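Side-chain contacts in hypothetical nigD-like protein (Bacteroides caccae, PDB 3QWN), which is of unknown function but, as a NigD-like immunity protein, may protect the cell that makes it against a bacteriocin: residues A[81-86]-A[168-173]; A[118-121]-A[125-128]; A[134-137]-A[143-146]; A[154-159]-A[188-193]. All blocks are in the same frame, centred on the assembly; numbering follows the deposited sequence.

Contact 1: residues A[81-86]-A[168-173]; sequences PTPKPA and LDKYAD
K170 reaches across to P83, and Y171 meets the same proline with its hydroxyl. In K170, CB already points toward segment 81-86. CG is set between the backbone N and the carbonyl carbon (chi1 70°), and this swings it over the ring of its own neighbour Y171, 3.6 Å above the plane and close to the ring centre. CG of the lysine thus lies on one face of the tyrosine. Further out, CD of K170 comes within 4.4 Å of CD in the P83 ring. A bend at chi3 (-76°) then turns CE and NZ toward the backbone of the proline. There NZ of K170 donates a weak hydrogen bond to O of P83 at 3.4 Å; its stronger partner is the carboxylate of E132, with which it forms a salt bridge. K170 and Y171 belong to a short 3-10 segment, 169-171, which follows the last strand of the three-stranded sheet of the C-terminal beta-sandwich domain. P83 is at the short, weakly bonded strand about 84-85, at the edge of the five-stranded sheet, so the contact ties a loop of one sheet to the edge of the other. The tyrosine crosses P83 at a slant. Its OH is 3.2 Å from CB of P83, and CG of P83 is 4.3 Å from CZ of Y171. The hydroxyl also hydrogen-bonds to OE2 of E132, the oxygen that pairs with K170, so a single carboxylate oxygen gathers an ammonium group and a phenol beside the proline. P83 and Y171 both also pack on M145 of strand 142-150.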
loop_
_atom_site.group_PDB
_atom_site.type_symbol
_atom_site.label_atom_id
_atom_site.label_comp_id
_atom_site.label_asym_id
_atom_site.label_seq_id
_atom_site.Cartn_x
_atom_site.Cartn_y
_atom_site.Cartn_z
ATOM N N PRO A 81 2.923 3.359 4.468
ATOM C CA PRO A 81 2.927 4.605 5.247
ATOM C C PRO A 81 1.882 4.584 6.361
ATOM O O PRO A 81 0.692 4.292 6.139
ATOM C CB PRO A 81 2.635 5.687 4.202
ATOM C CG PRO A 81 1.843 4.994 3.126
ATOM C CD PRO A 81 2.169 3.509 3.199
ATOM N N THR A 82 2.342 4.896 7.585
ATOM C CA THR A 82 1.434 4.973 8.720
ATOM C C THR A 82 0.767 6.357 8.662
ATOM O O THR A 82 1.494 7.362 8.588
ATOM C CB THR A 82 2.154 4.683 10.054
ATOM O OG1 THR A 82 2.709 3.366 10.008
ATOM C CG2 THR A 82 1.206 4.779 11.258
ATOM N N PRO A 83 -0.594 6.431 8.653
ATOM C CA PRO A 83 -1.248 7.753 8.646
ATOM C C PRO A 83 -0.818 8.587 9.861
ATOM O O PRO A 83 -0.829 8.099 10.997
ATOM C CB PRO A 83 -2.751 7.409 8.692
ATOM C CG PRO A 83 -2.834 6.007 8.226
ATOM C CD PRO A 83 -1.593 5.344 8.723
ATOM N N LYS A 84 -0.387 9.822 9.602
ATOM C CA LYS A 84 0.094 10.725 10.633
ATOM C C LYS A 84 -0.511 12.123 10.444
ATOM O O LYS A 84 -0.700 12.539 9.298
ATOM C CB LYS A 84 1.635 10.781 10.629
ATOM C CG LYS A 84 2.311 9.580 11.277
ATOM C CD LYS A 84 3.733 9.422 10.741
ATOM C CE LYS A 84 4.360 8.079 11.081
ATOM N NZ LYS A 84 5.640 7.845 10.340
ATOM N N PRO A 85 -0.822 12.867 11.549
ATOM C CA PRO A 85 -1.398 14.219 11.388
ATOM C C PRO A 85 -0.411 15.191 10.749
ATOM O O PRO A 85 0.789 14.948 10.802
ATOM C CB PRO A 85 -1.739 14.631 12.824
ATOM C CG PRO A 85 -0.809 13.829 13.679
ATOM C CD PRO A 85 -0.665 12.520 12.981
ATOM N N ALA A 86 -0.916 16.285 10.149
ATOM C CA ALA A 86 -0.103 17.304 9.472
ATOM C C ALA A 86 0.987 17.919 10.392
ATOM O O ALA A 86 2.010 18.390 9.895
ATOM C CB ALA A 86 -1.001 18.398 8.925
ATOM N N LEU A 168 -4.291 -0.129 8.651
ATOM C CA LEU A 168 -5.500 0.423 9.269
ATOM C C LEU A 168 -5.769 -0.140 10.680
ATOM O O LEU A 168 -6.855 0.062 11.231
ATOM C CB LEU A 168 -6.728 0.175 8.357
ATOM C CG LEU A 168 -6.649 0.623 6.908
ATOM C CD1 LEU A 168 -7.835 0.075 6.119
ATOM C CD2 LEU A 168 -6.540 2.127 6.795
ATOM N N ASP A 169 -4.762 -0.785 11.281
ATOM C CA ASP A 169 -4.832 -1.391 12.619
ATOM C C ASP A 169 -5.090 -0.357 13.726
ATOM O O ASP A 169 -5.792 -0.677 14.694
ATOM C CB ASP A 169 -3.548 -2.185 12.910
ATOM C CG ASP A 169 -3.215 -3.196 11.825
ATOM O OD1 ASP A 169 -4.063 -4.078 11.546
ATOM O OD2 ASP A 169 -2.145 -3.060 11.196
ATOM N N LYS A 170 -4.587 0.886 13.554
ATOM C CA LYS A 170 -4.734 1.979 14.521
ATOM C C LYS A 170 -6.188 2.460 14.694
ATOM O O LYS A 170 -6.476 3.215 15.629
ATOM C CB LYS A 170 -3.820 3.171 14.155
ATOM C CG LYS A 170 -4.196 3.989 12.909
ATOM C CD LYS A 170 -3.331 5.252 12.761
ATOM C CE LYS A 170 -3.755 6.320 13.738
ATOM N NZ LYS A 170 -2.891 7.527 13.654
ATOM N N TYR A 171 -7.090 2.036 13.811
ATOM C CA TYR A 171 -8.496 2.461 13.844
ATOM C C TYR A 171 -9.382 1.429 14.546
ATOM O O TYR A 171 -10.508 1.751 14.939
ATOM C CB TYR A 171 -8.998 2.761 12.415
ATOM C CG TYR A 171 -8.142 3.794 11.709
ATOM C CD1 TYR A 171 -7.990 5.079 12.230
ATOM C CD2 TYR A 171 -7.428 3.469 10.560
ATOM C CE1 TYR A 171 -7.163 6.019 11.614
ATOM C CE2 TYR A 171 -6.605 4.404 9.929
ATOM C CZ TYR A 171 -6.471 5.675 10.463
ATOM O OH TYR A 171 -5.676 6.604 9.843
ATOM N N ALA A 172 -8.859 0.204 14.731
ATOM C CA ALA A 172 -9.558 -0.869 15.427
ATOM C C ALA A 172 -9.574 -0.589 16.926
ATOM O O ALA A 172 -8.535 -0.249 17.508
ATOM C CB ALA A 172 -8.887 -2.206 15.139
ATOM N N ASP A 173 -10.774 -0.674 17.534
ATOM C CA ASP A 173 -10.966 -0.469 18.967
ATOM C C ASP A 173 -11.565 -1.745 19.563
ATOM O O ASP A 173 -12.710 -2.101 19.261
ATOM C CB ASP A 173 -11.836 0.774 19.253
ATOM C CG ASP A 173 -11.786 1.304 20.680
ATOM O OD1 ASP A 173 -11.120 0.669 21.538
ATOM O OD2 ASP A 173 -12.402 2.357 20.940
#

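Contact 2: residues A[118-121]-A[125-128]; sequences LKVN and QHVF
L118 and F128 approach head-on from opposing strands. CD2 of L118 arrives at the edge of the phenyl ring, in its plane, 3.7 Å from CZ of F128, while the second methyl, CD1, lies 3.8 Å from the same CZ. The leucine therefore straddles the end of the ring and does not lie over a face. H126 also points against L118, but its ring takes the methyl at a slant: CD2 of L118 is 3.7 Å from ND1 of H126. V120, two residues along the strand, crosses the imidazole obliquely and touches its other end, with CG1 of V120 3.5 Å from NE2 of H126. The valine CG1 stands anti to its own carbonyl carbon (chi1 -56°), the placement that turns this methyl to the histidine. Between them the two aliphatic side chains border the imidazole from ND1 round to NE2. Neither nitrogen is left without a polar partner in this buried setting: ND1 is hydrogen-bonded to NE2 of H149 and NE2 to OD2 of D154. The rotation of the ring is thus fixed at two points, and the aspartate would probably favour a proton on NE2. H149 also stacks with F128, adding a third aromatic ring to the group. No hydrogen bond joins segments 118-121 and 125-128 themselves; side chains alone bridge backbones whose closest CA atoms, those of V120 and H126, are 8.7 Å apart. Side chains meeting between two sheets, where a short loop passes from strand 111-120 to strand 127-133, are typical of the interior of a beta sandwich.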
loop_
_atom_site.group_PDB
_atom_site.type_symbol
_atom_site.label_atom_id
_atom_site.label_comp_id
_atom_site.label_asym_id
_atom_site.label_seq_id
_atom_site.Cartn_x
_atom_site.Cartn_y
_atom_site.Cartn_z
ATOM N N LEU A 118 3.031 7.086 -11.746
ATOM C CA LEU A 118 3.945 8.213 -11.610
ATOM C C LEU A 118 4.662 8.463 -12.906
ATOM O O LEU A 118 4.892 7.528 -13.674
ATOM C CB LEU A 118 5.024 7.817 -10.563
ATOM C CG LEU A 118 4.785 8.101 -9.112
ATOM C CD1 LEU A 118 3.713 7.190 -8.538
ATOM C CD2 LEU A 118 6.049 7.859 -8.360
ATOM N N LYS A 119 5.103 9.685 -13.098
ATOM C CA LYS A 119 5.976 10.070 -14.186
ATOM C C LYS A 119 7.278 10.426 -13.474
ATOM O O LYS A 119 7.305 11.314 -12.615
ATOM C CB LYS A 119 5.377 11.188 -15.080
ATOM C CG LYS A 119 4.401 10.675 -16.152
ATOM C CD LYS A 119 5.069 10.476 -17.524
ATOM C CE LYS A 119 4.098 10.462 -18.688
ATOM N NZ LYS A 119 4.811 10.262 -19.984
ATOM N N VAL A 120 8.316 9.604 -13.719
ATOM C CA VAL A 120 9.628 9.697 -13.073
ATOM C C VAL A 120 10.755 9.875 -14.109
ATOM O O VAL A 120 10.516 9.948 -15.318
ATOM C CB VAL A 120 9.894 8.417 -12.208
ATOM C CG1 VAL A 120 8.787 8.188 -11.187
ATOM C CG2 VAL A 120 10.100 7.172 -13.091
ATOM N N ASN A 121 11.987 9.972 -13.606
ATOM C CA ASN A 121 13.203 9.955 -14.397
ATOM C C ASN A 121 14.169 9.014 -13.667
ATOM O O ASN A 121 14.106 7.807 -13.887
ATOM C CB ASN A 121 13.759 11.341 -14.642
ATOM C CG ASN A 121 15.041 11.339 -15.455
ATOM O OD1 ASN A 121 15.428 10.344 -16.101
ATOM N ND2 ASN A 121 15.747 12.456 -15.430
ATOM N N GLN A 125 14.580 10.050 -4.918
ATOM C CA GLN A 125 13.700 9.188 -4.141
ATOM C C GLN A 125 12.327 9.818 -4.060
ATOM O O GLN A 125 12.198 10.997 -3.757
ATOM C CB GLN A 125 14.291 8.924 -2.734
ATOM C CG GLN A 125 13.564 7.884 -1.868
ATOM C CD GLN A 125 13.441 6.495 -2.471
ATOM O OE1 GLN A 125 14.378 5.919 -3.024
ATOM N NE2 GLN A 125 12.261 5.919 -2.364
ATOM N N HIS A 126 11.300 9.033 -4.404
ATOM C CA HIS A 126 9.916 9.433 -4.340
ATOM C C HIS A 126 9.445 9.008 -2.959
ATOM O O HIS A 126 9.533 7.833 -2.599
ATOM C CB HIS A 126 9.102 8.835 -5.496
ATOM C CG HIS A 126 9.394 9.477 -6.820
ATOM N ND1 HIS A 126 8.523 10.380 -7.395
ATOM C CD2 HIS A 126 10.476 9.354 -7.622
ATOM C CE1 HIS A 126 9.081 10.748 -8.533
ATOM N NE2 HIS A 126 10.258 10.159 -8.710
ATOM N N VAL A 127 9.092 9.993 -2.138
ATOM C CA VAL A 127 8.690 9.759 -0.755
ATOM C C VAL A 127 7.169 9.888 -0.652
ATOM O O VAL A 127 6.595 10.896 -1.061
ATOM C CB VAL A 127 9.439 10.689 0.255
ATOM C CG1 VAL A 127 9.073 10.339 1.697
ATOM C CG2 VAL A 127 10.953 10.617 0.058
ATOM N N PHE A 128 6.527 8.819 -0.147
ATOM C CA PHE A 128 5.095 8.733 0.054
ATOM C C PHE A 128 4.755 8.715 1.543
ATOM O O PHE A 128 5.516 8.169 2.347
ATOM C CB PHE A 128 4.517 7.494 -0.626
ATOM C CG PHE A 128 4.633 7.529 -2.129
ATOM C CD1 PHE A 128 3.727 8.265 -2.902
ATOM C CD2 PHE A 128 5.644 6.825 -2.779
ATOM C CE1 PHE A 128 3.851 8.322 -4.288
ATOM C CE2 PHE A 128 5.753 6.864 -4.170
ATOM C CZ PHE A 128 4.869 7.634 -4.910
#

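Contact 3: residues A[134-137]-A[143-146]; sequences LSEF and VNML
V143 meets F137 and L134 with its methyl groups, and next to it N144 meets E136 through a hydrogen bond. CG2 of V143 is 3.6 Å from CD1 of F137 and equally close to CE1, so the methyl meets the CD1-CE1 bond obliquely. L134 lies alongside the valine and points the same way; its CD2 is 4.0 Å from CG2 of V143 and only slightly farther from CG1. F137 also runs beside V143, its ring carried there by a CG that stands opposite the backbone N (chi1 -166°). On the polar side, ND2 of N144 donates to OE2 of E136 at 3.1 Å. The two side chains cross at about a right angle, and the amide reaches the oxygen from well above the carboxylate plane (65° out of it), although the N-H itself is reasonably straight at 153°. One shell out, the backbone N of F137 bonds to O of L134 at 3.0 Å, closing the turn that presents L134 and F137 together. This turn belongs to the connection between the antiparallel strands 127-133 and 142-150, which form neighbouring strands of the five-stranded sheet. Y171 and I181 pack on V143 as well, and D133, the last residue of strand 127-133, holds the hydroxyl of S135. D133 also takes a weak hydrogen bond from ND2 of N144. The amide is thereby a neutral donor shared by E136 and, weakly, by D133; it can probably ease the repulsion between the two carboxylates, and the side chain of K184, which touches N144, may offset part of their charge.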
loop_
_atom_site.group_PDB
_atom_site.type_symbol
_atom_site.label_atom_id
_atom_site.label_comp_id
_atom_site.label_asym_id
_atom_site.label_seq_id
_atom_site.Cartn_x
_atom_site.Cartn_y
_atom_site.Cartn_z
ATOM N N LEU A 134 -8.473 13.521 11.709
ATOM C CA LEU A 134 -9.473 12.783 12.467
ATOM C C LEU A 134 -10.546 13.697 13.040
ATOM O O LEU A 134 -11.263 13.276 13.947
ATOM C CB LEU A 134 -8.797 11.967 13.580
ATOM C CG LEU A 134 -7.837 10.868 13.135
ATOM C CD1 LEU A 134 -7.032 10.338 14.318
ATOM C CD2 LEU A 134 -8.561 9.740 12.388
ATOM N N SER A 135 -10.719 14.910 12.468
ATOM C CA SER A 135 -11.701 15.910 12.928
ATOM C C SER A 135 -13.158 15.388 12.945
ATOM O O SER A 135 -13.956 15.843 13.769
ATOM C CB SER A 135 -11.618 17.177 12.084
ATOM O OG SER A 135 -11.920 16.935 10.721
ATOM N N GLU A 136 -13.494 14.445 12.053
ATOM C CA GLU A 136 -14.837 13.867 11.957
ATOM C C GLU A 136 -14.903 12.454 12.549
ATOM O O GLU A 136 -15.977 11.851 12.513
ATOM C CB GLU A 136 -15.302 13.787 10.489
ATOM C CG GLU A 136 -15.424 15.078 9.701
ATOM C CD GLU A 136 -15.566 14.841 8.202
ATOM O OE1 GLU A 136 -16.495 14.105 7.787
ATOM O OE2 GLU A 136 -14.738 15.388 7.439
ATOM N N PHE A 137 -13.777 11.906 13.056
ATOM C CA PHE A 137 -13.728 10.529 13.561
ATOM C C PHE A 137 -14.662 10.254 14.744
ATOM O O PHE A 137 -15.247 9.169 14.788
ATOM C CB PHE A 137 -12.314 10.114 13.935
ATOM C CG PHE A 137 -12.151 8.622 14.133
ATOM C CD1 PHE A 137 -12.256 7.747 13.065
ATOM C CD2 PHE A 137 -11.870 8.096 15.390
ATOM C CE1 PHE A 137 -12.093 6.369 13.248
ATOM C CE2 PHE A 137 -11.701 6.716 15.571
ATOM C CZ PHE A 137 -11.817 5.863 14.499
ATOM N N VAL A 143 -12.317 8.853 8.598
ATOM C CA VAL A 143 -10.868 9.031 8.602
ATOM C C VAL A 143 -10.507 9.718 7.279
ATOM O O VAL A 143 -10.683 9.123 6.206
ATOM C CB VAL A 143 -10.086 7.701 8.787
ATOM C CG1 VAL A 143 -8.585 7.930 8.690
ATOM C CG2 VAL A 143 -10.452 7.014 10.096
ATOM N N ASN A 144 -10.041 10.970 7.356
ATOM C CA ASN A 144 -9.632 11.702 6.164
ATOM C C ASN A 144 -8.160 11.466 5.911
ATOM O O ASN A 144 -7.341 11.624 6.814
ATOM C CB ASN A 144 -9.952 13.180 6.280
ATOM C CG ASN A 144 -11.423 13.459 6.187
ATOM O OD1 ASN A 144 -12.047 13.268 5.151
ATOM N ND2 ASN A 144 -12.021 13.898 7.283
HETATM N N MSE A 145 -7.830 11.021 4.686
HETATM C CA MSE A 145 -6.461 10.727 4.273
HETATM C C MSE A 145 -6.086 11.518 3.047
HETATM O O MSE A 145 -6.839 11.561 2.082
HETATM C CB MSE A 145 -6.283 9.239 3.995
HETATM C CG MSE A 145 -6.445 8.368 5.210
HETATM SE SE MSE A 145 -5.894 6.575 4.799
HETATM C CE MSE A 145 -6.421 5.733 6.475
ATOM N N LEU A 146 -4.941 12.169 3.093
ATOM C CA LEU A 146 -4.411 12.920 1.964
ATOM C C LEU A 146 -3.067 12.338 1.624
ATOM O O LEU A 146 -2.234 12.181 2.516
ATOM C CB LEU A 146 -4.304 14.427 2.260
ATOM C CG LEU A 146 -3.592 15.317 1.212
ATOM C CD1 LEU A 146 -4.302 15.270 -0.179
ATOM C CD2 LEU A 146 -3.510 16.749 1.713
#

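Contact 4: residues A[154-159]-A[188-193]; sequences DEEYYN and YTYDKD
One tyrosine and one glutamate span the whole distance between segments whose nearest CA atoms, those of E156 and Y190, are 12.0 Å apart. The hydroxyl of Y190 donates a hydrogen bond at 2.8 Å to OE1 of E156, which accepts with its syn lone pair, on the side of the other oxygen. OE2 of E156 is also near, 3.0 Å from OH of Y190, so the phenol stands before the mouth of the carboxylate and not off to one flank. The two side chains come from opposite directions, with the carboxylate at the ring edge and its plane turned almost perpendicular to the ring, 83° away. E156 reaches this far because its chain is extended beyond CG (chi2 177°). Both residues are exposed, and E156 also touches a crystal neighbour, so the crystal may help to set its position. K119 packs beside E156, and P99 beside Y190. The backbones carrying the pair are shaped locally. After E156, Y157 and Y158 together face V120 in a classic beta bulge, and CB of Y157 lies 3.7 Å above the plane of the Y158 ring, over its centre. After Y190, OD1 of D191 accepts from the backbone N of D193 at 3.0 Å, an Asx turn made less certain by the poor order of D193; OD1 also bonds to the hydroxyl of T195. The pair thus links the loop leading into strand 158-167, of the three-stranded sheet, to the end of strand 181-190, of the five-stranded sheet: a surface hydrogen bond between the two sheets at the edge of the beta-sandwich domain.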
loop_
_atom_site.group_PDB
_atom_site.type_symbol
_atom_site.label_atom_id
_atom_site.label_comp_id
_atom_site.label_asym_id
_atom_site.label_seq_id
_atom_site.Cartn_x
_atom_site.Cartn_y
_atom_site.Cartn_z
ATOM N N ASP A 154 12.378 15.254 -9.208
ATOM C CA ASP A 154 12.510 14.278 -10.297
ATOM C C ASP A 154 11.653 14.707 -11.488
ATOM O O ASP A 154 10.510 15.129 -11.290
ATOM C CB ASP A 154 12.104 12.865 -9.827
ATOM C CG ASP A 154 12.642 11.743 -10.680
ATOM O OD1 ASP A 154 13.649 11.960 -11.380
ATOM O OD2 ASP A 154 12.082 10.634 -10.615
ATOM N N GLU A 155 12.222 14.645 -12.709
ATOM C CA GLU A 155 11.531 15.039 -13.945
ATOM C C GLU A 155 10.393 14.054 -14.247
ATOM O O GLU A 155 10.449 12.908 -13.833
ATOM C CB GLU A 155 12.520 15.124 -15.127
ATOM C CG GLU A 155 13.609 16.181 -14.977
ATOM C CD GLU A 155 14.820 15.823 -14.126
ATOM O OE1 GLU A 155 14.943 14.649 -13.706
ATOM O OE2 GLU A 155 15.653 16.723 -13.875
ATOM N N GLU A 156 9.352 14.511 -14.929
ATOM C CA GLU A 156 8.186 13.694 -15.250
ATOM C C GLU A 156 8.330 13.151 -16.666
ATOM O O GLU A 156 7.674 13.639 -17.592
ATOM C CB GLU A 156 6.905 14.534 -15.074
ATOM C CG GLU A 156 6.715 14.963 -13.634
ATOM C CD GLU A 156 5.536 15.854 -13.323
ATOM O OE1 GLU A 156 5.016 16.503 -14.255
ATOM O OE2 GLU A 156 5.162 15.936 -12.133
ATOM N N TYR A 157 9.214 12.142 -16.830
ATOM C CA TYR A 157 9.538 11.596 -18.144
ATOM C C TYR A 157 8.897 10.239 -18.462
ATOM O O TYR A 157 8.405 10.053 -19.579
ATOM C CB TYR A 157 11.067 11.437 -18.294
ATOM C CG TYR A 157 11.907 12.688 -18.362
ATOM C CD1 TYR A 157 11.325 13.949 -18.527
ATOM C CD2 TYR A 157 13.295 12.618 -18.298
ATOM C CE1 TYR A 157 12.110 15.103 -18.652
ATOM C CE2 TYR A 157 14.091 13.766 -18.405
ATOM C CZ TYR A 157 13.499 15.005 -18.574
ATOM O OH TYR A 157 14.330 16.102 -18.671
ATOM N N TYR A 158 9.015 9.266 -17.550
ATOM C CA TYR A 158 8.594 7.868 -17.800
ATOM C C TYR A 158 7.583 7.374 -16.796
ATOM O O TYR A 158 7.693 7.665 -15.613
ATOM C CB TYR A 158 9.822 6.906 -17.771
ATOM C CG TYR A 158 11.075 7.474 -18.399
ATOM C CD1 TYR A 158 11.133 7.757 -19.763
ATOM C CD2 TYR A 158 12.206 7.731 -17.633
ATOM C CE1 TYR A 158 12.281 8.289 -20.342
ATOM C CE2 TYR A 158 13.355 8.277 -18.202
ATOM C CZ TYR A 158 13.395 8.539 -19.560
ATOM O OH TYR A 158 14.523 9.089 -20.130
ATOM N N ASN A 159 6.626 6.593 -17.256
ATOM C CA ASN A 159 5.595 6.033 -16.398
ATOM C C ASN A 159 6.173 4.914 -15.568
ATOM O O ASN A 159 6.965 4.105 -16.054
ATOM C CB ASN A 159 4.395 5.532 -17.223
ATOM C CG ASN A 159 3.625 6.645 -17.901
ATOM O OD1 ASN A 159 3.181 7.618 -17.274
ATOM N ND2 ASN A 159 3.437 6.521 -19.197
ATOM N N TYR A 188 -3.385 14.591 -5.005
ATOM C CA TYR A 188 -3.200 15.566 -6.072
ATOM C C TYR A 188 -2.867 14.845 -7.353
ATOM O O TYR A 188 -2.081 13.896 -7.348
ATOM C CB TYR A 188 -2.135 16.603 -5.707
ATOM C CG TYR A 188 -2.654 17.686 -4.776
ATOM C CD1 TYR A 188 -2.923 17.413 -3.435
ATOM C CD2 TYR A 188 -2.855 18.989 -5.230
ATOM C CE1 TYR A 188 -3.372 18.407 -2.569
ATOM C CE2 TYR A 188 -3.338 19.987 -4.378
ATOM C CZ TYR A 188 -3.594 19.692 -3.042
ATOM O OH TYR A 188 -4.057 20.646 -2.151
ATOM N N THR A 189 -3.499 15.266 -8.434
ATOM C CA THR A 189 -3.368 14.702 -9.782
ATOM C C THR A 189 -3.466 15.835 -10.806
ATOM O O THR A 189 -3.843 16.953 -10.444
ATOM C CB THR A 189 -4.462 13.616 -9.993
ATOM O OG1 THR A 189 -4.140 12.816 -11.137
ATOM C CG2 THR A 189 -5.877 14.192 -10.074
ATOM N N TYR A 190 -3.143 15.565 -12.068
ATOM C CA TYR A 190 -3.279 16.576 -13.119
ATOM C C TYR A 190 -4.656 16.516 -13.734
ATOM O O TYR A 190 -5.151 15.419 -13.978
ATOM C CB TYR A 190 -2.229 16.385 -14.224
ATOM C CG TYR A 190 -0.826 16.799 -13.840
ATOM C CD1 TYR A 190 -0.540 18.121 -13.479
ATOM C CD2 TYR A 190 0.236 15.884 -13.886
ATOM C CE1 TYR A 190 0.760 18.512 -13.148
ATOM C CE2 TYR A 190 1.537 16.269 -13.567
ATOM C CZ TYR A 190 1.797 17.584 -13.212
ATOM O OH TYR A 190 3.077 17.968 -12.893
ATOM N N ASP A 191 -5.259 17.690 -14.040
ATOM C CA ASP A 191 -6.550 17.726 -14.731
ATOM C C ASP A 191 -6.297 17.600 -16.243
ATOM O O ASP A 191 -5.144 17.415 -16.655
ATOM C CB ASP A 191 -7.387 18.986 -14.365
ATOM C CG ASP A 191 -6.795 20.360 -14.659
ATOM O OD1 ASP A 191 -5.938 20.463 -15.562
ATOM O OD2 ASP A 191 -7.239 21.343 -14.032
ATOM N N LYS A 192 -7.367 17.713 -17.066
ATOM C CA LYS A 192 -7.307 17.630 -18.532
ATOM C C LYS A 192 -6.320 18.647 -19.142
ATOM O O LYS A 192 -5.714 18.349 -20.174
ATOM C CB LYS A 192 -8.708 17.852 -19.129
ATOM N N ASP A 193 -6.130 19.811 -18.476
ATOM C CA ASP A 193 -5.271 20.920 -18.909
ATOM C C ASP A 193 -3.838 20.914 -18.314
ATOM O O ASP A 193 -3.086 21.873 -18.557
ATOM C CB ASP A 193 -5.939 22.258 -18.525
ATOM C CG ASP A 193 -7.395 22.400 -18.951
ATOM O OD1 ASP A 193 -7.718 22.021 -20.106
ATOM O OD2 ASP A 193 -8.210 22.902 -18.133
#

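How the contacts relate
All four contacts belong to the C-terminal beta-sandwich domain. Contacts 1 and 3 form one neighbourhood, their centres about 10 Å apart: OH of Y171 lies 3.4 Å from CG1 of V143, and CD2 of L168 packs on CE of M145 at 3.6 Å. Contacts 2 and 4 form another, about 11 Å between centres, joined by backbone pairing of V120 with Y158 and by packing of CE of K119 3.3 Å from OD1 of N159. The two groups stand well apart, with centres 23 to 28 Å from each other, yet P81 still touches F128, and L146 touches Y188. Strands of the five-stranded sheet run between them.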